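Local coordinates for protein C alpha-dehydrogenase (Sphingobium sp. SYK-6, PDB 4YAC) that binds NADH as a short-chain dehydrogenase/reductase of lignin beta-aryl ether breakdown, where it probably oxidises the C alpha alcohol of its substrate, at residues K7-T12 with A30-V35; L87-A92 with H138-A143; D109-V114 with T154-T159. One frame throughout, in Å; residues are numbered along the deposited sequence.

Overall arrangement
Contacts 1 and 2 are two neighbouring pairings within one parallel Rossmann sheet, their centres 12 Å apart. Strand 8-12 of contact 1 lies beside strand 87-90 of contact 2, where F10 O is 2.8 Å from C89 N, and F10 N is 2.8 Å from L87 O, both probable hydrogen bonds. Contact 3 joins helices 105-133 and 155-174 and lies about 18 Å from contact 2 and 27 Å from contact 1, centre to centre. Helix 105-133 connects the two strands of contact 2. Bound NADH touches V114 of contact 3, and lies about 6 Å from the T91 side chain, 7 Å from that of Y157 and 9 Å from that of F10.

Contact 1 (K7-T12 with A30-V35); sequences KVAFVT and AQMKVV
Strand 8-12 runs parallel to 33-35, the axes of these short segments 4.6 Å apart at closest and 24° from alignment, and four backbone hydrogen bonds join them, from K33 N to K7 O, just before the strand, through to V11 N to V35 O at the end. The neighbours A9, V11, M32 and V34 face helix 17-28, the connection of this beta-alpha-beta unit. M32 bends at its last torsion (chi3 72°), which folds CE back to lie 3.9 Å from A9 CB and 3.8 Å from K7 CB. With only a methyl group, A9 lets CE lie close over it. Further along, V11 CG2 meets V34 CG1 at 3.9 Å. On the other face, turned to helix 68-81, V35 CG1 approaches the F10 ring obliquely, 3.9 Å from CE2. K7 and K33, at the strand starts, send their amines away from the pairing, and K7 NZ bonds to Q2 O. Replacing M32 by an alanine would probably open a gap beside A9 and K7 and leave L26 of the helix less well covered. The backbone bonds thus satisfy peptide groups between buried apolar side chains in the first beta-alpha-beta unit of the Rossmann fold.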
loop_
_atom_site.group_PDB
_atom_site.type_symbol
_atom_site.label_atom_id
_atom_site.label_comp_id
_atom_site.label_asym_id
_atom_site.label_seq_id
_atom_site.Cartn_x
_atom_site.Cartn_y
_atom_site.Cartn_z
ATOM N N LYS A 7 -25.280 -18.236 -8.842
ATOM C CA LYS A 7 -23.876 -18.023 -9.159
ATOM C C LYS A 7 -23.026 -18.376 -7.944
ATOM O O LYS A 7 -23.534 -18.466 -6.826
ATOM C CB LYS A 7 -23.632 -16.584 -9.608
ATOM C CG LYS A 7 -24.225 -16.289 -10.979
ATOM C CD LYS A 7 -23.825 -14.928 -11.519
ATOM C CE LYS A 7 -24.524 -14.660 -12.845
ATOM N NZ LYS A 7 -24.090 -13.391 -13.481
ATOM N N VAL A 8 -21.735 -18.590 -8.179
ATOM C CA VAL A 8 -20.836 -19.140 -7.167
ATOM C C VAL A 8 -19.941 -18.085 -6.523
ATOM O O VAL A 8 -19.247 -17.348 -7.216
ATOM C CB VAL A 8 -19.943 -20.234 -7.779
ATOM C CG1 VAL A 8 -19.061 -20.875 -6.717
ATOM C CG2 VAL A 8 -20.807 -21.288 -8.457
ATOM N N ALA A 9 -19.947 -18.037 -5.194
ATOM C CA ALA A 9 -19.089 -17.124 -4.444
ATOM C C ALA A 9 -18.047 -17.903 -3.653
ATOM O O ALA A 9 -18.329 -18.972 -3.114
ATOM C CB ALA A 9 -19.917 -16.250 -3.508
ATOM N N PHE A 10 -16.843 -17.346 -3.585
ATOM C CA PHE A 10 -15.750 -17.929 -2.823
ATOM C C PHE A 10 -15.327 -16.892 -1.791
ATOM O O PHE A 10 -14.783 -15.848 -2.150
ATOM C CB PHE A 10 -14.600 -18.311 -3.760
ATOM C CG PHE A 10 -13.551 -19.184 -3.132
ATOM C CD1 PHE A 10 -12.517 -18.626 -2.398
ATOM C CD2 PHE A 10 -13.578 -20.559 -3.304
ATOM C CE1 PHE A 10 -11.541 -19.425 -1.828
ATOM C CE2 PHE A 10 -12.606 -21.363 -2.740
ATOM C CZ PHE A 10 -11.584 -20.793 -2.000
ATOM N N VAL A 11 -15.610 -17.170 -0.518
ATOM C CA VAL A 11 -15.426 -16.191 0.555
ATOM C C VAL A 11 -14.347 -16.643 1.535
ATOM O O VAL A 11 -14.521 -17.627 2.255
ATOM C CB VAL A 11 -16.749 -15.956 1.329
ATOM C CG1 VAL A 11 -16.570 -14.877 2.397
ATOM C CG2 VAL A 11 -17.869 -15.565 0.370
ATOM N N THR A 12 -13.240 -15.904 1.581
ATOM C CA THR A 12 -12.133 -16.263 2.459
ATOM C C THR A 12 -12.356 -15.710 3.862
ATOM O O THR A 12 -12.910 -14.620 4.042
ATOM C CB THR A 12 -10.786 -15.757 1.913
ATOM O OG1 THR A 12 -10.701 -14.332 2.040
ATOM C CG2 THR A 12 -10.619 -16.158 0.455
ATOM N N ALA A 30 -29.056 -13.181 -1.456
ATOM C CA ALA A 30 -28.695 -13.222 -2.868
ATOM C C ALA A 30 -28.863 -14.612 -3.472
ATOM O O ALA A 30 -28.847 -14.764 -4.694
ATOM C CB ALA A 30 -27.267 -12.747 -3.056
ATOM N N GLN A 31 -28.997 -15.620 -2.615
ATOM C CA GLN A 31 -29.184 -17.000 -3.056
ATOM C C GLN A 31 -28.038 -17.489 -3.942
ATOM O O GLN A 31 -28.256 -18.226 -4.902
ATOM C CB GLN A 31 -30.518 -17.143 -3.796
ATOM C CG GLN A 31 -31.725 -16.779 -2.950
ATOM C CD GLN A 31 -33.031 -16.934 -3.706
ATOM O OE1 GLN A 31 -33.517 -15.991 -4.328
ATOM N NE2 GLN A 31 -33.603 -18.131 -3.658
ATOM N N MET A 32 -26.815 -17.073 -3.624
ATOM C CA MET A 32 -25.644 -17.601 -4.308
ATOM C C MET A 32 -25.265 -18.951 -3.722
ATOM O O MET A 32 -25.626 -19.271 -2.585
ATOM C CB MET A 32 -24.457 -16.640 -4.190
ATOM C CG MET A 32 -24.727 -15.254 -4.729
ATOM S SD MET A 32 -23.227 -14.272 -4.888
ATOM C CE MET A 32 -22.441 -15.083 -6.280
ATOM N N LYS A 33 -24.546 -19.746 -4.509
ATOM C CA LYS A 33 -23.877 -20.930 -3.994
ATOM C C LYS A 33 -22.556 -20.460 -3.421
ATOM O O LYS A 33 -21.712 -19.950 -4.155
ATOM C CB LYS A 33 -23.661 -21.970 -5.088
ATOM C CG LYS A 33 -24.951 -22.426 -5.767
ATOM C CD LYS A 33 -24.660 -23.288 -6.981
ATOM C CE LYS A 33 -25.943 -23.718 -7.679
ATOM N NZ LYS A 33 -25.670 -24.530 -8.899
ATOM N N VAL A 34 -22.384 -20.610 -2.112
ATOM C CA VAL A 34 -21.242 -20.019 -1.429
ATOM C C VAL A 34 -20.277 -21.053 -0.874
ATOM O O VAL A 34 -20.672 -21.949 -0.129
ATOM C CB VAL A 34 -21.698 -19.122 -0.269
ATOM C CG1 VAL A 34 -20.485 -18.459 0.403
ATOM C CG2 VAL A 34 -22.675 -18.068 -0.762
ATOM N N VAL A 35 -19.007 -20.910 -1.240
ATOM C CA VAL A 35 -17.933 -21.662 -0.608
ATOM C C VAL A 35 -17.301 -20.783 0.456
ATOM O O VAL A 35 -16.847 -19.685 0.148
ATOM C CB VAL A 35 -16.855 -22.103 -1.621
ATOM C CG1 VAL A 35 -15.729 -22.864 -0.921
ATOM C CG2 VAL A 35 -17.475 -22.959 -2.721
#

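Contact 2 (L87-A92 with H138-A143); sequences LLCNTA and HILITA
T91 and T142 meet obliquely at the end of the strand pair, and T142 OG1 donates to T91 OG1 at 2.9 Å. In each, OG1 lies anti to the carbonyl carbon (chi1 -59° in T91), which turns the two hydroxyls inward. T91 OG1 is also bonded to Q22 of helix 17-28, so a polar chain ties sheet to helix. N90 swings its amide back over its partner strand: ND2 bonds to L140 O at 3.0 Å from above the carbonyl plane, while N90 N bonds to the same oxygen at 2.8 Å from the opposite face. L140 O is thus gripped by two donors, and the ND2 bond helps to set the turn of the amide. N90 ND2 also lies 3.7 Å from I139 CG2. V119 and V123 of helix 105-133 pack against N90. On the other face, L87 and H138 lie side by side and point the same way, with L87 CD1 3.8 Å from H138 CD2. H138 NE2 finds its polar partner in S183 on the next strand. L140 CD2 fits against C89 SG at 3.8 Å, and the short, weakly polar cysteine suits a buried site beside Q22. Parallel backbone bonds run through the pair, such as L140 N to L88 O at 2.7 Å. At the strand ends, a water lies between A92 O and T142 O. N90, T91 and A92 begin the family's Asn-X-Ala-Gly sequence. N90 ND2 and the buried hydroxyls of T91 and T142 thus have partners, probably fixing strand ends whose T91 side chain lies about 6 Å from bound NADH.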
loop_
_atom_site.group_PDB
_atom_site.type_symbol
_atom_site.label_atom_id
_atom_site.label_comp_id
_atom_site.label_asym_id
_atom_site.label_seq_id
_atom_site.Cartn_x
_atom_site.Cartn_y
_atom_site.Cartn_z
ATOM N N LEU A 87 -17.866 -14.808 -8.061
ATOM C CA LEU A 87 -17.538 -13.736 -7.127
ATOM C C LEU A 87 -16.485 -14.218 -6.146
ATOM O O LEU A 87 -16.699 -15.196 -5.434
ATOM C CB LEU A 87 -18.792 -13.273 -6.379
ATOM C CG LEU A 87 -18.613 -12.308 -5.197
ATOM C CD1 LEU A 87 -17.976 -11.006 -5.647
ATOM C CD2 LEU A 87 -19.961 -12.042 -4.545
ATOM N N LEU A 88 -15.345 -13.538 -6.122
ATOM C CA LEU A 88 -14.290 -13.830 -5.158
ATOM C C LEU A 88 -14.250 -12.735 -4.100
ATOM O O LEU A 88 -14.094 -11.558 -4.429
ATOM C CB LEU A 88 -12.934 -13.943 -5.855
ATOM C CG LEU A 88 -11.722 -14.053 -4.922
ATOM C CD1 LEU A 88 -11.759 -15.356 -4.143
ATOM C CD2 LEU A 88 -10.423 -13.926 -5.706
ATOM N N CYS A 89 -14.394 -13.129 -2.837
ATOM C CA CYS A 89 -14.367 -12.187 -1.725
ATOM C C CYS A 89 -13.111 -12.437 -0.907
ATOM O O CYS A 89 -13.058 -13.372 -0.105
ATOM C CB CYS A 89 -15.616 -12.323 -0.844
ATOM S SG CYS A 89 -17.173 -11.989 -1.689
ATOM N N ASN A 90 -12.095 -11.611 -1.133
ATOM C CA ASN A 90 -10.853 -11.687 -0.376
ATOM C C ASN A 90 -10.997 -10.899 0.919
ATOM O O ASN A 90 -10.696 -9.708 0.959
ATOM C CB ASN A 90 -9.681 -11.142 -1.195
ATOM C CG ASN A 90 -9.551 -11.801 -2.554
ATOM O OD1 ASN A 90 -8.997 -12.891 -2.681
ATOM N ND2 ASN A 90 -10.044 -11.126 -3.583
ATOM N N THR A 91 -11.454 -11.564 1.978
ATOM C CA THR A 91 -11.869 -10.863 3.189
ATOM C C THR A 91 -11.101 -11.302 4.433
ATOM O O THR A 91 -11.013 -10.545 5.400
ATOM C CB THR A 91 -13.388 -11.048 3.395
ATOM O OG1 THR A 91 -14.065 -10.521 2.249
ATOM C CG2 THR A 91 -13.893 -10.323 4.639
ATOM N N ALA A 92 -10.527 -12.500 4.409
ATOM C CA ALA A 92 -9.718 -12.959 5.537
ATOM C C ALA A 92 -8.634 -11.941 5.848
ATOM O O ALA A 92 -8.051 -11.341 4.950
ATOM C CB ALA A 92 -9.098 -14.313 5.241
ATOM N N HIS A 138 -16.525 -11.033 -10.655
ATOM C CA HIS A 138 -16.362 -9.917 -9.743
ATOM C C HIS A 138 -15.354 -10.260 -8.665
ATOM O O HIS A 138 -15.301 -11.395 -8.192
ATOM C CB HIS A 138 -17.702 -9.543 -9.120
ATOM C CG HIS A 138 -17.734 -8.162 -8.545
ATOM N ND1 HIS A 138 -18.186 -7.071 -9.258
ATOM C CD2 HIS A 138 -17.361 -7.694 -7.333
ATOM C CE1 HIS A 138 -18.094 -5.990 -8.505
ATOM N NE2 HIS A 138 -17.598 -6.339 -7.332
ATOM N N ILE A 139 -14.544 -9.274 -8.293
ATOM C CA ILE A 139 -13.531 -9.455 -7.265
ATOM C C ILE A 139 -13.705 -8.404 -6.179
ATOM O O ILE A 139 -13.664 -7.206 -6.449
ATOM C CB ILE A 139 -12.107 -9.366 -7.849
ATOM C CG1 ILE A 139 -11.901 -10.453 -8.906
ATOM C CG2 ILE A 139 -11.061 -9.524 -6.747
ATOM C CD1 ILE A 139 -10.686 -10.239 -9.781
ATOM N N LEU A 140 -13.909 -8.873 -4.954
ATOM C CA LEU A 140 -13.962 -8.012 -3.780
ATOM C C LEU A 140 -12.696 -8.187 -2.979
ATOM O O LEU A 140 -12.260 -9.310 -2.725
ATOM C CB LEU A 140 -15.176 -8.336 -2.904
ATOM C CG LEU A 140 -15.209 -7.711 -1.498
ATOM C CD1 LEU A 140 -15.492 -6.216 -1.563
ATOM C CD2 LEU A 140 -16.225 -8.421 -0.613
ATOM N N ILE A 141 -12.107 -7.061 -2.593
ATOM C CA ILE A 141 -11.014 -7.041 -1.639
ATOM C C ILE A 141 -11.488 -6.251 -0.432
ATOM O O ILE A 141 -11.945 -5.112 -0.565
ATOM C CB ILE A 141 -9.734 -6.419 -2.237
ATOM C CG1 ILE A 141 -9.108 -7.389 -3.237
ATOM C CG2 ILE A 141 -8.716 -6.096 -1.137
ATOM C CD1 ILE A 141 -8.011 -6.775 -4.093
ATOM N N THR A 142 -11.410 -6.877 0.740
ATOM C CA THR A 142 -11.727 -6.206 1.996
ATOM C C THR A 142 -10.438 -5.739 2.639
ATOM O O THR A 142 -9.650 -6.546 3.132
ATOM C CB THR A 142 -12.491 -7.123 2.967
ATOM O OG1 THR A 142 -13.664 -7.637 2.319
ATOM C CG2 THR A 142 -12.901 -6.368 4.228
ATOM N N ALA A 143 -10.223 -4.431 2.606
ATOM C CA ALA A 143 -9.060 -3.828 3.233
ATOM C C ALA A 143 -9.471 -3.266 4.590
ATOM O O ALA A 143 -9.836 -4.025 5.482
ATOM C CB ALA A 143 -8.472 -2.749 2.339
HETATM O O HOH W 1 -8.311 -9.427 3.196
#

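Contact 3 (D109-V114 with T154-T159); sequences DWQMDV and TGIYCT
I156, near the start of helix 155-174, sets its CG2 methyl against Q111 of helix 105-133. The short helix segments run nearly parallel, 9.5 Å apart at closest and 20° from alignment. The methyl lies almost directly above Q111 CD, 3.6 Å away, so it covers the face of the amide, and it also reaches Q111 CB at 3.6 Å. The two side chains cross at about a right angle. CG2 is anti to the backbone N of I156, which directs it at the neighbouring helix. A glutamine suits the place because its extended chain offers carbon to the isoleucine while NE2 bonds to Q96 O. Y157 follows; of its side chain CB comes nearest, 4.0 Å from Q111 OE1, which sits at the edge of the ring close to its plane, with Y157 N 3.9 Å from the same oxygen. The ring lies among S95, S144 and S146, the side chain about 7 Å from the bound NADH. Y157 takes the tyrosine position of the family's Tyr-X-X-X-Lys signature, catalytic in relatives. The paired helices match those that form the dimer in many family members: C158 packs on S170 of the second subunit, and T159 on its L167. T159 turns its hydroxyl back to its own helix, where OG1 donates to G155 O at 2.8 Å, and T159 N bonds to that oxygen from the opposite face. The methyl CG2 is thereby presented to M112, whose chain bends twice to bring CE within 3.3 Å, tighter than usual, so the exact place of CE is doubtful.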
loop_
_atom_site.group_PDB
_atom_site.type_symbol
_atom_site.label_atom_id
_atom_site.label_comp_id
_atom_site.label_asym_id
_atom_site.label_seq_id
_atom_site.Cartn_x
_atom_site.Cartn_y
_atom_site.Cartn_z
ATOM N N ASP A 109 6.010 -10.981 9.002
ATOM C CA ASP A 109 5.769 -12.054 8.044
ATOM C C ASP A 109 4.363 -12.641 8.166
ATOM O O ASP A 109 3.713 -12.904 7.157
ATOM C CB ASP A 109 6.806 -13.168 8.216
ATOM C CG ASP A 109 8.201 -12.747 7.781
ATOM O OD1 ASP A 109 8.331 -11.764 7.025
ATOM O OD2 ASP A 109 9.172 -13.414 8.189
ATOM N N TRP A 110 3.897 -12.855 9.391
ATOM C CA TRP A 110 2.559 -13.408 9.601
ATOM C C TRP A 110 1.485 -12.507 8.991
ATOM O O TRP A 110 0.664 -12.963 8.200
ATOM C CB TRP A 110 2.300 -13.618 11.094
ATOM C CG TRP A 110 0.883 -13.949 11.429
ATOM C CD1 TRP A 110 0.082 -14.874 10.815
ATOM C CD2 TRP A 110 0.098 -13.368 12.470
ATOM N NE1 TRP A 110 -1.154 -14.897 11.409
ATOM C CE2 TRP A 110 -1.169 -13.981 12.432
ATOM C CE3 TRP A 110 0.339 -12.385 13.436
ATOM C CZ2 TRP A 110 -2.186 -13.645 13.314
ATOM C CZ3 TRP A 110 -0.675 -12.054 14.310
ATOM C CH2 TRP A 110 -1.919 -12.684 14.247
ATOM N N GLN A 111 1.502 -11.224 9.338
ATOM C CA GLN A 111 0.468 -10.309 8.861
ATOM C C GLN A 111 0.612 -10.030 7.366
ATOM O O GLN A 111 -0.389 -9.934 6.653
ATOM C CB GLN A 111 0.501 -9.006 9.661
ATOM C CG GLN A 111 0.106 -9.199 11.119
ATOM C CD GLN A 111 0.036 -7.901 11.894
ATOM O OE1 GLN A 111 -0.843 -7.071 11.660
ATOM N NE2 GLN A 111 0.965 -7.719 12.825
ATOM N N MET A 112 1.848 -9.919 6.885
ATOM C CA MET A 112 2.092 -9.750 5.455
ATOM C C MET A 112 1.573 -10.955 4.673
ATOM O O MET A 112 0.931 -10.803 3.633
ATOM C CB MET A 112 3.584 -9.559 5.175
ATOM C CG MET A 112 4.094 -8.167 5.489
ATOM S SD MET A 112 3.592 -6.941 4.258
ATOM C CE MET A 112 3.395 -5.520 5.307
ATOM N N ASP A 113 1.834 -12.155 5.179
ATOM C CA ASP A 113 1.483 -13.365 4.441
ATOM C C ASP A 113 -0.038 -13.510 4.310
ATOM O O ASP A 113 -0.547 -13.779 3.225
ATOM C CB ASP A 113 2.090 -14.606 5.116
ATOM C CG ASP A 113 2.365 -15.744 4.139
ATOM O OD1 ASP A 113 2.296 -15.530 2.910
ATOM O OD2 ASP A 113 2.678 -16.856 4.612
ATOM N N VAL A 114 -0.771 -13.325 5.403
ATOM C CA VAL A 114 -2.229 -13.476 5.341
ATOM C C VAL A 114 -2.889 -12.294 4.642
ATOM O O VAL A 114 -3.714 -12.480 3.751
ATOM C CB VAL A 114 -2.857 -13.620 6.742
ATOM C CG1 VAL A 114 -4.378 -13.767 6.641
ATOM C CG2 VAL A 114 -2.267 -14.810 7.468
ATOM N N THR A 154 -0.351 0.703 14.681
ATOM C CA THR A 154 -0.925 -0.086 13.577
ATOM C C THR A 154 -0.003 -0.158 12.357
ATOM O O THR A 154 -0.467 -0.367 11.236
ATOM C CB THR A 154 -2.286 0.485 13.104
ATOM O OG1 THR A 154 -2.085 1.736 12.432
ATOM C CG2 THR A 154 -3.245 0.675 14.278
ATOM N N GLY A 155 1.298 0.002 12.579
ATOM C CA GLY A 155 2.262 0.083 11.493
ATOM C C GLY A 155 2.252 -1.077 10.513
ATOM O O GLY A 155 2.188 -0.873 9.300
ATOM N N ILE A 156 2.333 -2.300 11.028
ATOM C CA ILE A 156 2.319 -3.479 10.169
ATOM C C ILE A 156 0.972 -3.594 9.468
ATOM O O ILE A 156 0.913 -3.707 8.247
ATOM C CB ILE A 156 2.603 -4.771 10.963
ATOM C CG1 ILE A 156 4.012 -4.719 11.563
ATOM C CG2 ILE A 156 2.471 -5.990 10.057
ATOM C CD1 ILE A 156 4.369 -5.917 12.419
ATOM N N TYR A 157 -0.104 -3.555 10.250
ATOM C CA TYR A 157 -1.459 -3.664 9.717
ATOM C C TYR A 157 -1.714 -2.652 8.598
ATOM O O TYR A 157 -2.223 -3.004 7.535
ATOM C CB TYR A 157 -2.472 -3.474 10.851
ATOM C CG TYR A 157 -3.917 -3.648 10.449
ATOM C CD1 TYR A 157 -4.442 -4.907 10.198
ATOM C CD2 TYR A 157 -4.761 -2.554 10.347
ATOM C CE1 TYR A 157 -5.767 -5.070 9.840
ATOM C CE2 TYR A 157 -6.087 -2.706 9.991
ATOM C CZ TYR A 157 -6.585 -3.964 9.739
ATOM O OH TYR A 157 -7.907 -4.116 9.384
ATOM N N CYS A 158 -1.341 -1.401 8.844
ATOM C CA CYS A 158 -1.523 -0.321 7.882
ATOM C C CYS A 158 -0.760 -0.600 6.593
ATOM O O CYS A 158 -1.287 -0.404 5.496
ATOM C CB CYS A 158 -1.068 1.004 8.503
ATOM S SG CYS A 158 -1.051 2.428 7.393
ATOM N N THR A 159 0.476 -1.071 6.728
ATOM C CA THR A 159 1.287 -1.404 5.566
ATOM C C THR A 159 0.563 -2.441 4.700
ATOM O O THR A 159 0.494 -2.283 3.483
ATOM C CB THR A 159 2.674 -1.934 5.969
ATOM O OG1 THR A 159 3.357 -0.932 6.732
ATOM C CG2 THR A 159 3.505 -2.249 4.738
#